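2-(hydroxymethyl)glutarate dehydrogenase (Eubacterium barkeri, PDB 3CKY) catalyses the NAD-dependent interconversion of 2-formylglutarate and (S)-2-hydroxymethylglutarate, a step in the fermentation of nicotinate, working as a homotetramer. Local coordinates at residues T137-A142 with D171-V176; D118-P123 with E144-K149; V153-V156 with D160-H163. All blocks are in the same frame, centred on the assembly; numbering follows the deposited sequence.

Contact 1: T137-A142 with D171-V176; sequences TIMVGA and DAVKIV
Met139 reaches from strand 136-141 toward helix 169-197 and meets two consecutive residues of it, Val173 and Lys174, with different parts of one flexible chain. Its CG stands anti to the carbonyl carbon (chi1 -63°), and bends at chi2 and chi3 then fold the thioether over, turning its sulfur to the valine and its methyl to the lysine. The valine presents a single branch: the two side chains cross at about a right angle, and Val173 CG1 touches Met139 CB, Met139 CG and Met139 SD alike, at 3.6 to 3.7 Å. Lys174 crosses it at a similar angle and offers the middle of its aliphatic chain, with Met139 CE 4.0 Å from Lys174 CD. Beyond that point the lysine passes the methionine, and its NZ is hydrogen-bonded to the carbonyl oxygen of Val124. Met139 also packs on Ile208 of the second subunit, and Val173 on Leu200 of that subunit, so the contact continues into the tetramer interface. The strand belongs to the NAD-binding domain, and the helix carries Lys174, the active-site residue inferred from relatives. No hydrogen bond joins the two segments: the chemistry is purely apolar, which implies that Met139 bears on the lysine's methylene groups and takes no part in holding its amine.

Contact 2: D118-P123 with E144-K149; sequences DYVDAP and EAVFEK
Asp118 opens strand 118-125 with its carboxylate laid against a methyl group: Asp118 CG is 3.6 Å from Val146 CG2. Both carboxylate oxygens lie at nearly the same range, Asp118 OD1 at 3.8 Å and Asp118 OD2 at 3.7 Å from Val146 CG2, so the methyl sits against the group as a whole. The torsion that stations the carboxylate there puts CG anti to the carbonyl carbon, chi1 -67°. Lys149, nearly one helical turn beyond Val146, brings its NZ to 4.9 Å from Asp118 OD2, too long for a salt bridge, although the opposite charges would probably still attract at that range. Tyr119 points away from the helix, and its OH is hydrogen-bonded to Asp96. At Val120 the chain faces the helix again, and Val120 CG1 meets Val146 CG1 at 3.5 Å. Val146 thus divides its branches, CG1 to the valine and CG2 to the aspartate, bridging alternate residues of the strand. Further on, Asp121 turns its carboxylate to the backbone nitrogens of Gly168 and Asp171. The two faces of the strand therefore have different covers: helix 144-157 lies over Asp118 and Val120, while helices 71-79 and 102-114 enclose Tyr119. Within the Rossmann-type sheet, strand 93-96 runs parallel on one flank and strand 136-141 antiparallel on the other.

Contact 3: V153-V156 with D160-H163; sequences VLSV and DIYH
Ile161 fills the angle between the last turns of helix 144-157 and strand 158-165, each of its branches meeting a different part of the helix. Its CG2 faces the leucine side chain, with Ile161 CG2 4.0 Å from both Leu154 CB and Leu154 CD2. The other branch reaches the helix backbone, with Ile161 CD1 3.6 Å from Leu154 O. Having CG1 anti to the carbonyl carbon (chi1 -50°) is what sends this branch to the backbone, past Ser155, whose OG lies 4.1 Å from Ile161 CG1. That hydroxyl is hydrogen-bonded to Gln151 O within the same helix and meets the isoleucine by van der Waals contact. The contact lies in a beta-alpha-beta unit: strand 136-141 leads into helix 144-157, and strand 158-165 runs parallel to strand 136-141, next to it in the sheet. With an alanine at Ile161 both branches would be gone, which is likely to open a gap beside Leu154 CB and CD2 and take away the contact at Ser155 OG. Outside this shell, Ile138 and Phe147 bear on Ile161, while Val140 and Phe65 pack on Leu154. Farther out, Asp160 forms a salt bridge with Lys211 of the second subunit, and Tyr162 OH is hydrogen-bonded to Lys211 and Glu207 of that same subunit.

How the contacts relate
The three contacts illustrate how one sheet can be packed differently on its two faces. Contact 1 is the buried one, nearest the chain's centre, and joins strand 136-141 of the sheet to the long helix 169-197; contacts 2 and 3 are partly buried and lie farther from the chain's centre. These two share helix 144-157, one using its first turns and the other its last, and Phe147 with His163 bridges them by a ring stack. Backbone bonds unite the strands: Gly141 N to Asp121 O links contacts 1 and 2, Val140 N to Tyr162 O contacts 1 and 3. Thioether and methylene chemistry marks contact 1, a carboxylate enters contact 2, and a helix carbonyl contact 3.

Contact 1: T137-A142 with D171-V176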
loop_
_atom_site.group_PDB
_atom_site.type_symbol
_atom_site.label_atom_id
_atom_site.label_comp_id
_atom_site.label_asym_id
_atom_site.label_seq_id
_atom_site.Cartn_x
_atom_site.Cartn_y
_atom_site.Cartn_z
ATOM N N THR A 137 -0.166 -24.062 -23.391
ATOM C CA THR A 137 0.785 -24.396 -22.330
ATOM C C THR A 137 -0.022 -24.781 -21.112
ATOM O O THR A 137 -0.920 -24.054 -20.708
ATOM C CB THR A 137 1.734 -23.232 -22.013
ATOM O OG1 THR A 137 2.566 -22.998 -23.152
ATOM C CG2 THR A 137 2.617 -23.552 -20.810
ATOM N N ILE A 138 0.276 -25.944 -20.553
ATOM C CA ILE A 138 -0.488 -26.492 -19.442
ATOM C C ILE A 138 0.432 -26.709 -18.248
ATOM O O ILE A 138 1.438 -27.412 -18.353
ATOM C CB ILE A 138 -1.193 -27.805 -19.837
ATOM C CG1 ILE A 138 -2.107 -27.563 -21.062
ATOM C CG2 ILE A 138 -1.986 -28.369 -18.650
ATOM C CD1 ILE A 138 -2.914 -28.776 -21.526
ATOM N N MET A 139 0.079 -26.092 -17.117
ATOM C CA MET A 139 0.895 -26.141 -15.915
ATOM C C MET A 139 0.188 -27.019 -14.878
ATOM O O MET A 139 -0.883 -26.668 -14.387
ATOM C CB MET A 139 1.122 -24.726 -15.386
ATOM C CG MET A 139 1.910 -23.806 -16.352
ATOM S SD MET A 139 1.305 -22.076 -16.433
ATOM C CE MET A 139 -0.326 -22.364 -17.136
ATOM N N VAL A 140 0.807 -28.153 -14.538
ATOM C CA VAL A 140 0.139 -29.201 -13.765
ATOM C C VAL A 140 0.703 -29.371 -12.357
ATOM O O VAL A 140 1.913 -29.489 -12.172
ATOM C CB VAL A 140 0.226 -30.567 -14.493
ATOM C CG1 VAL A 140 -0.578 -31.629 -13.736
ATOM C CG2 VAL A 140 -0.269 -30.442 -15.932
ATOM N N GLY A 141 -0.199 -29.377 -11.377
ATOM C CA GLY A 141 0.127 -29.696 -9.990
ATOM C C GLY A 141 -0.457 -31.050 -9.659
ATOM O O GLY A 141 -1.671 -31.205 -9.616
ATOM N N ALA A 142 0.406 -32.039 -9.436
ATOM C CA ALA A 142 -0.048 -33.410 -9.188
ATOM C C ALA A 142 1.086 -34.287 -8.687
ATOM O O ALA A 142 2.237 -33.864 -8.663
ATOM C CB ALA A 142 -0.645 -33.996 -10.464
ATOM N N ASP A 171 -1.732 -23.917 -10.441
ATOM C CA ASP A 171 -2.435 -22.704 -10.014
ATOM C C ASP A 171 -1.451 -21.622 -9.564
ATOM O O ASP A 171 -1.585 -20.450 -9.939
ATOM C CB ASP A 171 -3.376 -22.995 -8.853
ATOM C CG ASP A 171 -4.541 -23.852 -9.242
ATOM O OD1 ASP A 171 -4.974 -23.802 -10.410
ATOM O OD2 ASP A 171 -5.029 -24.588 -8.369
ATOM N N ALA A 172 -0.465 -22.049 -8.776
ATOM C CA ALA A 172 0.542 -21.173 -8.227
ATOM C C ALA A 172 1.354 -20.412 -9.280
ATOM O O ALA A 172 1.562 -19.189 -9.135
ATOM C CB ALA A 172 1.490 -21.974 -7.309
ATOM N N VAL A 173 1.826 -21.121 -10.310
ATOM C CA VAL A 173 2.775 -20.535 -11.257
ATOM C C VAL A 173 2.052 -19.543 -12.149
ATOM O O VAL A 173 2.590 -18.487 -12.481
ATOM C CB VAL A 173 3.571 -21.622 -12.075
ATOM C CG1 VAL A 173 2.697 -22.277 -13.162
ATOM C CG2 VAL A 173 4.860 -21.014 -12.659
ATOM N N LYS A 174 0.825 -19.894 -12.508
ATOM C CA LYS A 174 -0.067 -18.999 -13.242
ATOM C C LYS A 174 -0.289 -17.708 -12.448
ATOM O O LYS A 174 -0.098 -16.626 -12.956
ATOM C CB LYS A 174 -1.396 -19.718 -13.503
ATOM C CG LYS A 174 -2.446 -18.933 -14.249
ATOM C CD LYS A 174 -2.469 -19.276 -15.718
ATOM C CE LYS A 174 -3.461 -18.381 -16.517
ATOM N NZ LYS A 174 -3.235 -18.511 -18.006
ATOM N N ILE A 175 -0.681 -17.850 -11.191
ATOM C CA ILE A 175 -0.897 -16.706 -10.305
ATOM C C ILE A 175 0.346 -15.793 -10.219
ATOM O O ILE A 175 0.227 -14.560 -10.271
ATOM C CB ILE A 175 -1.325 -17.187 -8.906
ATOM C CG1 ILE A 175 -2.779 -17.677 -8.942
ATOM C CG2 ILE A 175 -1.138 -16.097 -7.893
ATOM C CD1 ILE A 175 -3.216 -18.463 -7.723
ATOM N N VAL A 176 1.526 -16.410 -10.105
ATOM C CA VAL A 176 2.779 -15.669 -9.996
ATOM C C VAL A 176 3.115 -14.948 -11.299
ATOM O O VAL A 176 3.575 -13.796 -11.278
ATOM C CB VAL A 176 3.952 -16.568 -9.572
ATOM C CG1 VAL A 176 5.263 -15.818 -9.702
ATOM C CG2 VAL A 176 3.747 -17.080 -8.131
#

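Contact 2: D118-P123 with E144-K149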
loop_
_atom_site.group_PDB
_atom_site.type_symbol
_atom_site.label_atom_id
_atom_site.label_comp_id
_atom_site.label_asym_id
_atom_site.label_seq_id
_atom_site.Cartn_x
_atom_site.Cartn_y
_atom_site.Cartn_z
ATOM N N ASP A 118 -8.622 -38.606 -7.896
ATOM C CA ASP A 118 -7.460 -37.729 -8.026
ATOM C C ASP A 118 -7.906 -36.366 -8.548
ATOM O O ASP A 118 -8.642 -36.287 -9.527
ATOM C CB ASP A 118 -6.420 -38.340 -8.969
ATOM C CG ASP A 118 -5.788 -39.590 -8.403
ATOM O OD1 ASP A 118 -5.404 -39.568 -7.215
ATOM O OD2 ASP A 118 -5.668 -40.595 -9.144
ATOM N N TYR A 119 -7.468 -35.305 -7.878
ATOM C CA TYR A 119 -7.851 -33.945 -8.235
ATOM C C TYR A 119 -6.602 -33.122 -8.567
ATOM O O TYR A 119 -5.732 -32.937 -7.711
ATOM C CB TYR A 119 -8.617 -33.293 -7.080
ATOM C CG TYR A 119 -9.504 -32.150 -7.519
ATOM C CD1 TYR A 119 -10.867 -32.345 -7.719
ATOM C CD2 TYR A 119 -8.978 -30.876 -7.750
ATOM C CE1 TYR A 119 -11.692 -31.311 -8.132
ATOM C CE2 TYR A 119 -9.803 -29.821 -8.160
ATOM C CZ TYR A 119 -11.161 -30.049 -8.352
ATOM O OH TYR A 119 -12.000 -29.032 -8.750
ATOM N N VAL A 120 -6.509 -32.633 -9.802
ATOM C CA VAL A 120 -5.293 -31.949 -10.250
ATOM C C VAL A 120 -5.603 -30.569 -10.810
ATOM O O VAL A 120 -6.555 -30.385 -11.574
ATOM C CB VAL A 120 -4.491 -32.792 -11.302
ATOM C CG1 VAL A 120 -4.667 -34.284 -11.053
ATOM C CG2 VAL A 120 -4.895 -32.444 -12.723
ATOM N N ASP A 121 -4.807 -29.591 -10.397
ATOM C CA ASP A 121 -4.884 -28.260 -10.983
ATOM C C ASP A 121 -4.048 -28.269 -12.249
ATOM O O ASP A 121 -2.889 -28.677 -12.227
ATOM C CB ASP A 121 -4.414 -27.161 -10.019
ATOM C CG ASP A 121 -3.032 -27.420 -9.434
ATOM O OD1 ASP A 121 -2.837 -28.519 -8.876
ATOM O OD2 ASP A 121 -2.163 -26.529 -9.511
ATOM N N ALA A 122 -4.655 -27.848 -13.354
ATOM C CA ALA A 122 -3.962 -27.782 -14.649
ATOM C C ALA A 122 -4.382 -26.526 -15.418
ATOM O O ALA A 122 -4.904 -26.606 -16.527
ATOM C CB ALA A 122 -4.240 -29.032 -15.470
ATOM N N PRO A 123 -4.149 -25.354 -14.829
ATOM C CA PRO A 123 -4.454 -24.131 -15.559
ATOM C C PRO A 123 -3.612 -24.018 -16.840
ATOM O O PRO A 123 -2.500 -24.561 -16.923
ATOM C CB PRO A 123 -4.087 -23.031 -14.569
ATOM C CG PRO A 123 -3.133 -23.667 -13.633
ATOM C CD PRO A 123 -3.572 -25.076 -13.508
ATOM N N GLU A 144 3.588 -37.558 -9.213
ATOM C CA GLU A 144 4.267 -38.069 -10.400
ATOM C C GLU A 144 3.411 -39.111 -11.115
ATOM O O GLU A 144 3.252 -39.056 -12.333
ATOM C CB GLU A 144 5.629 -38.666 -10.029
ATOM C CG GLU A 144 6.475 -39.101 -11.225
ATOM C CD GLU A 144 6.596 -38.022 -12.294
ATOM O OE1 GLU A 144 6.872 -36.857 -11.944
ATOM O OE2 GLU A 144 6.408 -38.342 -13.486
ATOM N N ALA A 145 2.851 -40.039 -10.342
ATOM C CA ALA A 145 2.004 -41.107 -10.875
ATOM C C ALA A 145 0.800 -40.559 -11.637
ATOM O O ALA A 145 0.481 -41.038 -12.720
ATOM C CB ALA A 145 1.537 -42.017 -9.744
ATOM N N VAL A 146 0.138 -39.557 -11.064
ATOM C CA VAL A 146 -1.054 -38.970 -11.668
ATOM C C VAL A 146 -0.708 -38.130 -12.906
ATOM O O VAL A 146 -1.473 -38.103 -13.875
ATOM C CB VAL A 146 -1.847 -38.110 -10.643
ATOM C CG1 VAL A 146 -2.977 -37.348 -11.323
ATOM C CG2 VAL A 146 -2.397 -38.989 -9.519
ATOM N N PHE A 147 0.433 -37.444 -12.880
ATOM C CA PHE A 147 0.882 -36.692 -14.055
ATOM C C PHE A 147 1.125 -37.614 -15.244
ATOM O O PHE A 147 0.664 -37.319 -16.349
ATOM C CB PHE A 147 2.148 -35.886 -13.773
ATOM C CG PHE A 147 2.670 -35.153 -14.981
ATOM C CD1 PHE A 147 2.074 -33.967 -15.403
ATOM C CD2 PHE A 147 3.739 -35.657 -15.712
ATOM C CE1 PHE A 147 2.543 -33.288 -16.527
ATOM C CE2 PHE A 147 4.217 -34.980 -16.837
ATOM C CZ PHE A 147 3.618 -33.790 -17.240
ATOM N N GLU A 148 1.841 -38.717 -15.020
ATOM C CA GLU A 148 2.107 -39.688 -16.084
ATOM C C GLU A 148 0.800 -40.260 -16.628
ATOM O O GLU A 148 0.651 -40.467 -17.831
ATOM C CB GLU A 148 2.991 -40.830 -15.575
ATOM C CG GLU A 148 4.415 -40.418 -15.247
ATOM C CD GLU A 148 5.176 -41.485 -14.484
ATOM O OE1 GLU A 148 6.058 -41.111 -13.688
ATOM O OE2 GLU A 148 4.901 -42.698 -14.669
ATOM N N LYS A 149 -0.140 -40.510 -15.723
ATOM C CA LYS A 149 -1.461 -41.003 -16.080
ATOM C C LYS A 149 -2.138 -40.072 -17.089
ATOM O O LYS A 149 -2.577 -40.519 -18.142
ATOM C CB LYS A 149 -2.315 -41.142 -14.814
ATOM C CG LYS A 149 -3.532 -42.043 -14.942
ATOM C CD LYS A 149 -3.972 -42.559 -13.566
ATOM C CE LYS A 149 -5.164 -43.509 -13.665
ATOM N NZ LYS A 149 -5.451 -44.223 -12.380
#

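Contact 3: V153-V156 with D160-H163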
loop_
_atom_site.group_PDB
_atom_site.type_symbol
_atom_site.label_atom_id
_atom_site.label_comp_id
_atom_site.label_asym_id
_atom_site.label_seq_id
_atom_site.Cartn_x
_atom_site.Cartn_y
_atom_site.Cartn_z
ATOM N N VAL A 153 -3.095 -37.536 -22.597
ATOM C CA VAL A 153 -4.315 -36.799 -22.936
ATOM C C VAL A 153 -4.036 -35.291 -22.986
ATOM O O VAL A 153 -4.471 -34.606 -23.906
ATOM C CB VAL A 153 -5.459 -37.119 -21.931
ATOM C CG1 VAL A 153 -6.687 -36.246 -22.184
ATOM C CG2 VAL A 153 -5.831 -38.588 -22.022
ATOM N N LEU A 154 -3.313 -34.787 -21.991
ATOM C CA LEU A 154 -2.864 -33.390 -21.978
ATOM C C LEU A 154 -2.082 -33.035 -23.247
ATOM O O LEU A 154 -2.214 -31.937 -23.782
ATOM C CB LEU A 154 -1.984 -33.126 -20.746
ATOM C CG LEU A 154 -2.627 -32.580 -19.469
ATOM C CD1 LEU A 154 -4.118 -32.894 -19.357
ATOM C CD2 LEU A 154 -1.858 -33.084 -18.250
ATOM N N SER A 155 -1.279 -33.981 -23.725
ATOM C CA SER A 155 -0.424 -33.762 -24.892
ATOM C C SER A 155 -1.185 -33.626 -26.209
ATOM O O SER A 155 -0.630 -33.120 -27.179
ATOM C CB SER A 155 0.605 -34.884 -25.004
ATOM O OG SER A 155 1.502 -34.822 -23.906
ATOM N N VAL A 156 -2.440 -34.070 -26.249
ATOM C CA VAL A 156 -3.288 -33.830 -27.432
ATOM C C VAL A 156 -3.821 -32.397 -27.445
ATOM O O VAL A 156 -3.788 -31.734 -28.472
ATOM C CB VAL A 156 -4.462 -34.855 -27.571
ATOM C CG1 VAL A 156 -5.288 -34.917 -26.314
ATOM C CG2 VAL A 156 -5.355 -34.491 -28.743
ATOM N N ASP A 160 3.263 -27.476 -24.741
ATOM C CA ASP A 160 4.175 -27.490 -23.591
ATOM C C ASP A 160 3.427 -27.859 -22.317
ATOM O O ASP A 160 2.708 -27.033 -21.733
ATOM C CB ASP A 160 4.867 -26.141 -23.425
ATOM C CG ASP A 160 5.855 -25.845 -24.543
ATOM O OD1 ASP A 160 6.222 -26.785 -25.272
ATOM O OD2 ASP A 160 6.271 -24.673 -24.687
ATOM N N ILE A 161 3.583 -29.118 -21.906
ATOM C CA ILE A 161 2.926 -29.632 -20.709
ATOM C C ILE A 161 3.947 -29.688 -19.578
ATOM O O ILE A 161 4.894 -30.478 -19.626
ATOM C CB ILE A 161 2.349 -31.049 -20.938
ATOM C CG1 ILE A 161 1.500 -31.101 -22.223
ATOM C CG2 ILE A 161 1.526 -31.504 -19.710
ATOM C CD1 ILE A 161 0.422 -30.045 -22.309
ATOM N N TYR A 162 3.762 -28.844 -18.570
ATOM C CA TYR A 162 4.690 -28.764 -17.449
ATOM C C TYR A 162 4.140 -29.456 -16.208
ATOM O O TYR A 162 2.999 -29.194 -15.786
ATOM C CB TYR A 162 4.979 -27.316 -17.099
ATOM C CG TYR A 162 5.781 -26.581 -18.135
ATOM C CD1 TYR A 162 7.171 -26.623 -18.120
ATOM C CD2 TYR A 162 5.154 -25.821 -19.121
ATOM C CE1 TYR A 162 7.914 -25.936 -19.060
ATOM C CE2 TYR A 162 5.890 -25.124 -20.068
ATOM C CZ TYR A 162 7.266 -25.189 -20.037
ATOM O OH TYR A 162 8.023 -24.502 -20.972
ATOM N N HIS A 163 4.956 -30.349 -15.643
ATOM C CA HIS A 163 4.711 -30.881 -14.319
ATOM C C HIS A 163 5.444 -29.958 -13.348
ATOM O O HIS A 163 6.624 -30.140 -13.071
ATOM C CB HIS A 163 5.190 -32.330 -14.219
ATOM C CG HIS A 163 4.896 -32.968 -12.902
ATOM N ND1 HIS A 163 3.840 -32.578 -12.109
ATOM C CD2 HIS A 163 5.511 -33.976 -12.242
ATOM C CE1 HIS A 163 3.824 -33.310 -11.010
ATOM N NE2 HIS A 163 4.826 -34.168 -11.068
#